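Local coordinates for protein M32 carboxypeptidase (Chitinophagaceae bacterium, PDB 7A03) that probably removes amino acids from the C-terminal end of peptides, as a metal-dependent carboxypeptidase of the M32 family, at residues Glu153-Asn158 against Ala168-Leu173; Asn162-Gly167 against His413-Tyr418; Ile356-His361 against Pro420-Gly425. All blocks are in the same frame, centred on the assembly; numbering follows the deposited sequence.

Overall arrangement
All three contacts lie in one mostly helical chain and involve helices 157-164, 170-192, 358-374 and 420-439 and the loop before the last. Contacts 1 and 2, with centres about 11 Å apart, share helix 157-164: the first ties its start to helix 170-192, the second ties its last turn to that loop. Contact 3, about 17 Å from contact 1 and 15 Å from contact 2, sets helix 358-374 against helix 420-439. Along the chain contact 1 closes before contact 3 opens, whereas contact 2 alternates with each of them. Packing of L173 on P420 and E165 on T421 joins contact 3 to the others, so the three contacts adjoin in one region of the helical fold.

Contact 1 (Glu153-Asn158 against Ala168-Leu173); sequences EDHPYN and ANVDML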
loop_
_atom_site.group_PDB
_atom_site.type_symbol
_atom_site.label_atom_id
_atom_site.label_comp_id
_atom_site.label_asym_id
_atom_site.label_seq_id
_atom_site.Cartn_x
_atom_site.Cartn_y
_atom_site.Cartn_z
ATOM N N GLU A 153 -3.813 -17.472 17.406
ATOM C CA GLU A 153 -2.865 -18.153 18.258
ATOM C C GLU A 153 -1.803 -17.180 18.752
ATOM O O GLU A 153 -1.412 -16.246 18.043
ATOM C CB GLU A 153 -2.216 -19.323 17.525
ATOM C CG GLU A 153 -3.235 -20.229 16.866
ATOM C CD GLU A 153 -2.641 -21.536 16.414
ATOM O OE1 GLU A 153 -1.976 -22.204 17.235
ATOM O OE2 GLU A 153 -2.843 -21.896 15.237
ATOM N N ASP A 154 -1.375 -17.403 19.998
ATOM C CA ASP A 154 -0.234 -16.739 20.628
ATOM C C ASP A 154 -0.487 -15.291 21.042
ATOM O O ASP A 154 -0.235 -14.923 22.194
ATOM C CB ASP A 154 1.036 -16.874 19.777
ATOM C CG ASP A 154 1.364 -18.322 19.446
ATOM O OD1 ASP A 154 1.444 -19.147 20.386
ATOM O OD2 ASP A 154 1.524 -18.637 18.248
ATOM N N HIS A 155 -0.980 -14.459 20.117
ATOM C CA HIS A 155 -1.174 -13.040 20.387
ATOM C C HIS A 155 -2.459 -12.575 19.709
ATOM O O HIS A 155 -2.648 -12.834 18.508
ATOM C CB HIS A 155 0.023 -12.226 19.877
ATOM C CG HIS A 155 0.103 -10.847 20.454
ATOM N ND1 HIS A 155 -0.835 -9.874 20.189
ATOM C CD2 HIS A 155 1.008 -10.279 21.287
ATOM C CE1 HIS A 155 -0.515 -8.766 20.831
ATOM N NE2 HIS A 155 0.600 -8.983 21.503
ATOM N N PRO A 156 -3.349 -11.892 20.438
ATOM C CA PRO A 156 -4.616 -11.447 19.823
ATOM C C PRO A 156 -4.435 -10.556 18.615
ATOM O O PRO A 156 -5.242 -10.625 17.677
ATOM C CB PRO A 156 -5.316 -10.680 20.955
ATOM C CG PRO A 156 -4.243 -10.431 21.999
ATOM C CD PRO A 156 -3.264 -11.551 21.869
ATOM N N TYR A 157 -3.401 -9.712 18.616
ATOM C CA TYR A 157 -3.135 -8.845 17.473
ATOM C C TYR A 157 -2.962 -9.636 16.175
ATOM O O TYR A 157 -3.241 -9.100 15.098
ATOM C CB TYR A 157 -1.906 -7.989 17.804
ATOM C CG TYR A 157 -1.549 -6.893 16.830
ATOM C CD1 TYR A 157 -2.511 -6.037 16.308
ATOM C CD2 TYR A 157 -0.232 -6.704 16.454
ATOM C CE1 TYR A 157 -2.156 -5.028 15.431
ATOM C CE2 TYR A 157 0.123 -5.711 15.572
ATOM C CZ TYR A 157 -0.837 -4.880 15.064
ATOM O OH TYR A 157 -0.463 -3.889 14.197
ATOM N N ASN A 158 -2.568 -10.912 16.259
ATOM C CA ASN A 158 -2.439 -11.739 15.061
ATOM C C ASN A 158 -3.748 -11.836 14.303
ATOM O O ASN A 158 -3.742 -12.013 13.079
ATOM C CB ASN A 158 -1.989 -13.145 15.434
ATOM C CG ASN A 158 -0.536 -13.191 15.837
ATOM O OD1 ASN A 158 0.217 -12.250 15.564
ATOM N ND2 ASN A 158 -0.127 -14.277 16.482
ATOM N N ALA A 168 0.373 -12.888 8.223
ATOM C CA ALA A 168 1.200 -12.014 9.048
ATOM C C ALA A 168 0.954 -12.282 10.529
ATOM O O ALA A 168 -0.172 -12.573 10.948
ATOM C CB ALA A 168 0.912 -10.549 8.725
ATOM N N ASN A 169 2.015 -12.194 11.330
ATOM C CA ASN A 169 1.873 -12.471 12.754
ATOM C C ASN A 169 2.991 -11.785 13.531
ATOM O O ASN A 169 3.989 -11.313 12.962
ATOM C CB ASN A 169 1.837 -13.982 13.042
ATOM C CG ASN A 169 3.116 -14.680 12.614
ATOM O OD1 ASN A 169 4.139 -14.571 13.281
ATOM N ND2 ASN A 169 3.063 -15.398 11.496
ATOM N N VAL A 170 2.799 -11.740 14.853
ATOM C CA VAL A 170 3.692 -10.998 15.742
ATOM C C VAL A 170 5.091 -11.595 15.759
ATOM O O VAL A 170 6.074 -10.858 15.853
ATOM C CB VAL A 170 3.070 -10.845 17.147
ATOM C CG1 VAL A 170 4.132 -10.556 18.208
ATOM C CG2 VAL A 170 2.041 -9.739 17.137
ATOM N N ASP A 171 5.220 -12.919 15.658
ATOM C CA ASP A 171 6.553 -13.524 15.650
ATOM C C ASP A 171 7.349 -13.063 14.432
ATOM O O ASP A 171 8.485 -12.562 14.550
ATOM C CB ASP A 171 6.403 -15.047 15.647
ATOM C CG ASP A 171 7.726 -15.768 15.792
ATOM O OD1 ASP A 171 8.270 -15.806 16.916
ATOM O OD2 ASP A 171 8.219 -16.304 14.778
ATOM N N MET A 172 6.737 -13.195 13.250
ATOM C CA MET A 172 7.354 -12.790 11.991
ATOM C C MET A 172 7.685 -11.300 11.991
ATOM O O MET A 172 8.796 -10.890 11.628
ATOM C CB MET A 172 6.384 -13.136 10.856
ATOM C CG MET A 172 6.631 -12.425 9.546
ATOM S SD MET A 172 5.131 -12.426 8.543
ATOM C CE MET A 172 5.751 -11.710 7.020
ATOM N N LEU A 173 6.729 -10.469 12.410
ATOM C CA LEU A 173 6.930 -9.027 12.364
ATOM C C LEU A 173 7.887 -8.546 13.451
ATOM O O LEU A 173 8.631 -7.585 13.232
ATOM C CB LEU A 173 5.578 -8.308 12.431
ATOM C CG LEU A 173 4.754 -8.422 11.140
ATOM C CD1 LEU A 173 3.408 -7.714 11.239
ATOM C CD2 LEU A 173 5.542 -7.856 9.983
HETATM O O HOH W 1 2.827 -14.731 16.575
#
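N169 meets N158 at the start of helix 157-164: N169 CA lies 3.3 Å from N158 OD1, and N169 CB rests beside the same amide. The two amide planes stand 80° apart. With CG set between its own backbone N and carbonyl carbon (chi1 61°), N169 turns its amide back over the helix it precedes and acts as its N-cap: N169 OD1 takes the N-H of M172 at 2.9 Å, a straight bond that arrives from above the carbonyl plane.

At V170 the backbone is gripped from outside. V170 N donates to N158 OD1 at 2.7 Å, so a first-turn amide of helix 170-192 is satisfied by the neighbouring helix. N158 itself is steadied by its other end, since ND2 donates to E153 O, nearly along the C=O axis, and this limits rotation of the amide. The V170 side chain turns toward the other segment, where CG2 meets the edge of the Y157 ring, 3.9 Å from Y157 CD2. In the conformer of H155 described here, one of two, V170 CG2 also makes a CH-pi contact over one face of the imidazole, whose ND1 accepts from Y157 N in the ring plane and whose NE2 bonds to D374.

D171 N joins in through a water that also accepts from N158 ND2. L173 then turns inward to pack on L161, Y366, P420 and L424, placing the junction of helices 157-164 and 170-192 against helices 358-374 and 420-439.

Contact 2 (Asn162-Gly167 against His413-Tyr418); sequences NEYEKG and HGSFGY
Y164, on the last turn of helix 157-164, lies along the S415-Y418 part of the loop that leads to helix 420-439. Its CG is anti to the carbonyl carbon (chi1 -76°), which carries the ring out across the loop backbone, and the phenol packs mainly on S415 to Y418.

The Y418 side chain comes over one face of this ring. Y418 CB sits above the centre, a CH-pi contact 4.2 Å from the centroid of the Y164 ring, and the Y418 ring follows edge-on in an edge-to-face pair whose planes meet at 62°. The nearest ring atoms are Y418 CD2 and Y164 CE1, 3.5 Å apart. With CG anti to the backbone N (chi1 -168°), the Y418 side chain crosses that of Y164 at about a right angle. Its own ring also makes an edge-to-face pair with H410.

The rim of Y164 meets the loop backbone. F416 O approaches in the ring plane, 3.2 Å from Y164 CE2, where the polarised ring hydrogens would favour a carbonyl oxygen. G417 O lies 3.5 Å from Y164 CB; at the backbone angles of G417 a CB would be jammed against F416 O, which by itself calls for glycine. At the far end Y164 OH rests against S415, 3.4 Å from S415 CA. S415 is the centre of an inverse gamma turn, and S415 OG and H413 ND1 both bond one oxygen of a glycerol, probably from the crystallisation liquor.

F416 turns away to stack on W411, and G417 N is held by E369 of helix 358-374. Y164, at the C-terminal end of helix 157-164, is thus packed edge-to-face with Y418 of the loop leading into helix 420-439, within the helical M32 fold.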
loop_
_atom_site.group_PDB
_atom_site.type_symbol
_atom_site.label_atom_id
_atom_site.label_comp_id
_atom_site.label_asym_id
_atom_site.label_seq_id
_atom_site.Cartn_x
_atom_site.Cartn_y
_atom_site.Cartn_z
ATOM N N ASN A 162 -3.620 -10.661 10.436
ATOM C CA ASN A 162 -4.053 -11.614 9.419
ATOM C C ASN A 162 -5.148 -11.047 8.523
ATOM O O ASN A 162 -5.218 -11.400 7.341
ATOM C CB ASN A 162 -4.517 -12.908 10.085
ATOM C CG ASN A 162 -4.856 -13.987 9.083
ATOM O OD1 ASN A 162 -3.970 -14.559 8.458
ATOM N ND2 ASN A 162 -6.143 -14.284 8.941
ATOM N N GLU A 163 -5.997 -10.169 9.064
ATOM C CA GLU A 163 -7.037 -9.532 8.262
ATOM C C GLU A 163 -6.445 -8.772 7.093
ATOM O O GLU A 163 -6.971 -8.828 5.975
ATOM C CB GLU A 163 -7.822 -8.562 9.137
ATOM C CG GLU A 163 -8.779 -9.254 10.048
ATOM C CD GLU A 163 -9.963 -9.770 9.287
ATOM O OE1 GLU A 163 -10.825 -8.945 8.927
ATOM O OE2 GLU A 163 -10.019 -10.990 9.026
ATOM N N TYR A 164 -5.355 -8.043 7.331
ATOM C CA TYR A 164 -4.859 -7.145 6.304
ATOM C C TYR A 164 -3.736 -7.754 5.489
ATOM O O TYR A 164 -3.434 -7.249 4.402
ATOM C CB TYR A 164 -4.437 -5.799 6.913
ATOM C CG TYR A 164 -5.623 -4.924 7.259
ATOM C CD1 TYR A 164 -6.389 -4.323 6.258
ATOM C CD2 TYR A 164 -5.995 -4.711 8.577
ATOM C CE1 TYR A 164 -7.486 -3.535 6.570
ATOM C CE2 TYR A 164 -7.082 -3.920 8.896
ATOM C CZ TYR A 164 -7.827 -3.337 7.895
ATOM O OH TYR A 164 -8.907 -2.551 8.226
ATOM N N GLU A 165 -3.153 -8.847 5.973
ATOM C CA GLU A 165 -2.086 -9.545 5.263
ATOM C C GLU A 165 -2.145 -10.996 5.725
ATOM O O GLU A 165 -1.649 -11.328 6.807
ATOM C CB GLU A 165 -0.744 -8.912 5.585
ATOM C CG GLU A 165 0.401 -9.449 4.779
ATOM C CD GLU A 165 0.386 -9.007 3.308
ATOM O OE1 GLU A 165 -0.291 -8.020 2.949
ATOM O OE2 GLU A 165 1.087 -9.666 2.511
ATOM N N LYS A 166 -2.760 -11.849 4.909
ATOM C CA LYS A 166 -2.918 -13.244 5.279
ATOM C C LYS A 166 -1.558 -13.858 5.554
ATOM O O LYS A 166 -0.648 -13.776 4.726
ATOM C CB LYS A 166 -3.622 -14.004 4.154
ATOM C CG LYS A 166 -3.861 -15.470 4.462
ATOM C CD LYS A 166 -4.759 -16.133 3.412
ATOM C CE LYS A 166 -5.041 -17.588 3.775
ATOM N NZ LYS A 166 -5.479 -18.395 2.594
ATOM N N GLY A 167 -1.415 -14.443 6.741
ATOM C CA GLY A 167 -0.175 -15.033 7.172
ATOM C C GLY A 167 0.633 -14.193 8.141
ATOM O O GLY A 167 1.506 -14.738 8.819
ATOM N N HIS A 413 -10.638 4.797 11.252
ATOM C CA HIS A 413 -11.361 3.932 10.333
ATOM C C HIS A 413 -11.519 2.523 10.870
ATOM O O HIS A 413 -12.187 1.704 10.221
ATOM C CB HIS A 413 -10.596 3.803 9.019
ATOM C CG HIS A 413 -10.718 4.984 8.113
ATOM N ND1 HIS A 413 -9.882 5.163 7.029
ATOM C CD2 HIS A 413 -11.592 6.021 8.091
ATOM C CE1 HIS A 413 -10.223 6.270 6.393
ATOM N NE2 HIS A 413 -11.255 6.809 7.016
ATOM N N GLY A 414 -10.898 2.219 12.006
ATOM C CA GLY A 414 -10.870 0.874 12.534
ATOM C C GLY A 414 -9.834 -0.018 11.896
ATOM O O GLY A 414 -9.902 -1.237 12.060
ATOM N N SER A 415 -8.866 0.560 11.176
ATOM C CA SER A 415 -7.885 -0.217 10.423
ATOM C C SER A 415 -6.672 -0.487 11.308
ATOM O O SER A 415 -5.663 0.221 11.280
ATOM C CB SER A 415 -7.519 0.460 9.105
ATOM O OG SER A 415 -8.658 1.008 8.450
ATOM N N PHE A 416 -6.804 -1.525 12.129
ATOM C CA PHE A 416 -5.737 -2.024 12.987
ATOM C C PHE A 416 -5.145 -3.265 12.334
ATOM O O PHE A 416 -5.878 -4.150 11.879
ATOM C CB PHE A 416 -6.287 -2.358 14.383
ATOM C CG PHE A 416 -6.516 -1.143 15.250
ATOM C CD1 PHE A 416 -7.577 -0.285 15.001
ATOM C CD2 PHE A 416 -5.644 -0.841 16.290
ATOM C CE1 PHE A 416 -7.787 0.832 15.794
ATOM C CE2 PHE A 416 -5.849 0.274 17.085
ATOM C CZ PHE A 416 -6.911 1.113 16.832
ATOM N N GLY A 417 -3.814 -3.345 12.324
ATOM C CA GLY A 417 -3.113 -4.378 11.605
ATOM C C GLY A 417 -2.761 -4.013 10.178
ATOM O O GLY A 417 -2.221 -4.862 9.456
ATOM N N TYR A 418 -3.032 -2.773 9.758
ATOM C CA TYR A 418 -2.834 -2.303 8.392
ATOM C C TYR A 418 -1.415 -1.792 8.172
ATOM O O TYR A 418 -0.766 -2.128 7.176
ATOM C CB TYR A 418 -3.841 -1.177 8.107
ATOM C CG TYR A 418 -3.986 -0.761 6.656
ATOM C CD1 TYR A 418 -2.987 -0.054 6.000
ATOM C CD2 TYR A 418 -5.151 -1.044 5.954
ATOM C CE1 TYR A 418 -3.134 0.335 4.674
ATOM C CE2 TYR A 418 -5.308 -0.660 4.635
ATOM C CZ TYR A 418 -4.300 0.018 4.002
ATOM O OH TYR A 418 -4.469 0.390 2.688
#

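Contact 3 (Ile356-His361 against Pro420-Gly425); sequences ITYHFH and PTYSLG
Y358 and H359, on the first turn of helix 358-374, meet Y422 and S423 near the start of helix 420-439 in a buried helix-helix contact of the M32 carboxypeptidase fold. Two neighbouring residues on each side carry it, one pair through aromatic packing and the other through a polar bond.

The packing pair is Y358 with Y422, whose side chains are set at a slant to each other. Y358 has CG anti to its backbone N (chi1 -170°), an orientation that sends the ring toward the other helix. Its edge meets the root of the Y422 side chain, with Y358 CE1 3.7 Å from Y422 CB, which lies in the plane of the Y358 ring. Farther out, the Y358 hydroxyl oxygen lies over a face of the Y422 ring, with Y358 OH 3.3 Å from Y422 CD1 and displaced toward the CG side. The contact is therefore edge and hydroxyl against CB and ring face, not a parallel stack.

Both tyrosine hydroxyls have further partners: R350 bonds to Y358 OH, and H410 NE2 to Y422 OH. R350 also makes a cation-pi contact with the Y422 ring, so one guanidinium serves both members of the pair. The Y422 side chain lies near a bound glycerol, probably from the crystallisation liquor, and near the HExxH pattern on helix 258-277, which probably marks the metal site of this family, although no metal is bound to those histidines here.

The polar pair is the remaining link. S423 meets the H359 ring at its edge, on the ND1 side. H359 ND1 and S423 OG, 2.9 Å apart, form a nearly straight hydrogen bond (171°) in the imidazole plane.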
loop_
_atom_site.group_PDB
_atom_site.type_symbol
_atom_site.label_atom_id
_atom_site.label_comp_id
_atom_site.label_asym_id
_atom_site.label_seq_id
_atom_site.Cartn_x
_atom_site.Cartn_y
_atom_site.Cartn_z
ATOM N N ILE A 356 14.118 5.185 4.108
ATOM C CA ILE A 356 14.802 4.553 5.233
ATOM C C ILE A 356 14.013 4.824 6.502
ATOM O O ILE A 356 13.533 3.894 7.165
ATOM C CB ILE A 356 16.263 5.019 5.382
ATOM C CG1 ILE A 356 17.041 4.735 4.095
ATOM C CG2 ILE A 356 16.917 4.350 6.577
ATOM C CD1 ILE A 356 17.073 3.269 3.718
ATOM N N THR A 357 13.869 6.105 6.844
ATOM C CA THR A 357 13.184 6.454 8.082
ATOM C C THR A 357 11.720 6.030 8.073
ATOM O O THR A 357 11.154 5.824 9.153
ATOM C CB THR A 357 13.298 7.956 8.357
ATOM O OG1 THR A 357 12.661 8.678 7.293
ATOM C CG2 THR A 357 14.753 8.372 8.482
ATOM N N TYR A 358 11.107 5.883 6.889
ATOM C CA TYR A 358 9.712 5.442 6.800
ATOM C C TYR A 358 9.439 4.248 7.709
ATOM O O TYR A 358 8.404 4.188 8.393
ATOM C CB TYR A 358 9.385 5.054 5.351
ATOM C CG TYR A 358 7.907 4.809 5.093
ATOM C CD1 TYR A 358 7.340 3.551 5.307
ATOM C CD2 TYR A 358 7.089 5.830 4.638
ATOM C CE1 TYR A 358 5.998 3.326 5.093
ATOM C CE2 TYR A 358 5.743 5.618 4.409
ATOM C CZ TYR A 358 5.207 4.364 4.632
ATOM O OH TYR A 358 3.864 4.134 4.411
ATOM N N HIS A 359 10.371 3.295 7.744
ATOM C CA HIS A 359 10.109 2.049 8.443
ATOM C C HIS A 359 10.131 2.207 9.955
ATOM O O HIS A 359 9.445 1.452 10.652
ATOM C CB HIS A 359 11.002 0.951 7.873
ATOM C CG HIS A 359 10.891 0.879 6.384
ATOM N ND1 HIS A 359 9.747 0.425 5.758
ATOM C CD2 HIS A 359 11.719 1.302 5.399
ATOM C CE1 HIS A 359 9.892 0.538 4.449
ATOM N NE2 HIS A 359 11.081 1.062 4.202
ATOM N N PHE A 360 10.803 3.239 10.472
ATOM C CA PHE A 360 10.644 3.521 11.894
ATOM C C PHE A 360 9.230 3.997 12.201
ATOM O O PHE A 360 8.623 3.551 13.188
ATOM C CB PHE A 360 11.702 4.503 12.372
ATOM C CG PHE A 360 13.074 3.896 12.449
ATOM C CD1 PHE A 360 13.879 3.833 11.322
ATOM C CD2 PHE A 360 13.526 3.325 13.625
ATOM C CE1 PHE A 360 15.134 3.245 11.386
ATOM C CE2 PHE A 360 14.770 2.742 13.691
ATOM C CZ PHE A 360 15.569 2.702 12.574
ATOM N N HIS A 361 8.676 4.855 11.335
ATOM C CA HIS A 361 7.274 5.246 11.482
ATOM C C HIS A 361 6.396 4.003 11.572
ATOM O O HIS A 361 5.561 3.869 12.482
ATOM C CB HIS A 361 6.842 6.117 10.298
ATOM C CG HIS A 361 7.532 7.449 10.219
ATOM N ND1 HIS A 361 7.049 8.590 10.838
ATOM C CD2 HIS A 361 8.644 7.831 9.549
ATOM C CE1 HIS A 361 7.855 9.604 10.577
ATOM N NE2 HIS A 361 8.831 9.170 9.798
ATOM N N PRO A 420 1.681 -2.435 9.080
ATOM C CA PRO A 420 2.849 -3.249 8.703
ATOM C C PRO A 420 2.932 -3.536 7.212
ATOM O O PRO A 420 4.048 -3.686 6.691
ATOM C CB PRO A 420 2.673 -4.534 9.527
ATOM C CG PRO A 420 1.862 -4.122 10.696
ATOM C CD PRO A 420 0.916 -3.068 10.179
ATOM N N THR A 421 1.789 -3.590 6.506
ATOM C CA THR A 421 1.825 -3.919 5.086
ATOM C C THR A 421 2.672 -2.931 4.292
ATOM O O THR A 421 3.314 -3.332 3.315
ATOM C CB THR A 421 0.417 -4.048 4.496
ATOM O OG1 THR A 421 -0.258 -2.786 4.556
ATOM C CG2 THR A 421 -0.376 -5.099 5.258
ATOM N N TYR A 422 2.717 -1.656 4.700
ATOM C CA TYR A 422 3.556 -0.709 3.963
ATOM C C TYR A 422 5.010 -1.168 3.965
ATOM O O TYR A 422 5.654 -1.256 2.903
ATOM C CB TYR A 422 3.456 0.703 4.550
ATOM C CG TYR A 422 2.108 1.376 4.457
ATOM C CD1 TYR A 422 1.687 1.990 3.282
ATOM C CD2 TYR A 422 1.277 1.433 5.565
ATOM C CE1 TYR A 422 0.470 2.625 3.214
ATOM C CE2 TYR A 422 0.050 2.058 5.505
ATOM C CZ TYR A 422 -0.349 2.652 4.326
ATOM O OH TYR A 422 -1.577 3.290 4.275
ATOM N N SER A 423 5.528 -1.517 5.149
ATOM C CA SER A 423 6.908 -1.977 5.220
ATOM C C SER A 423 7.072 -3.300 4.517
ATOM O O SER A 423 8.064 -3.498 3.807
ATOM C CB SER A 423 7.410 -2.089 6.658
ATOM O OG SER A 423 7.600 -0.796 7.198
ATOM N N LEU A 424 6.093 -4.202 4.656
ATOM C CA LEU A 424 6.213 -5.471 3.959
ATOM C C LEU A 424 6.347 -5.220 2.464
ATOM O O LEU A 424 7.196 -5.827 1.794
ATOM C CB LEU A 424 5.004 -6.358 4.263
ATOM C CG LEU A 424 4.858 -6.895 5.694
ATOM C CD1 LEU A 424 3.567 -7.710 5.850
ATOM C CD2 LEU A 424 6.062 -7.735 6.057
ATOM N N GLY A 425 5.569 -4.262 1.947
ATOM C CA GLY A 425 5.648 -3.965 0.533
ATOM C C GLY A 425 7.058 -3.580 0.148
ATOM O O GLY A 425 7.640 -4.144 -0.787
#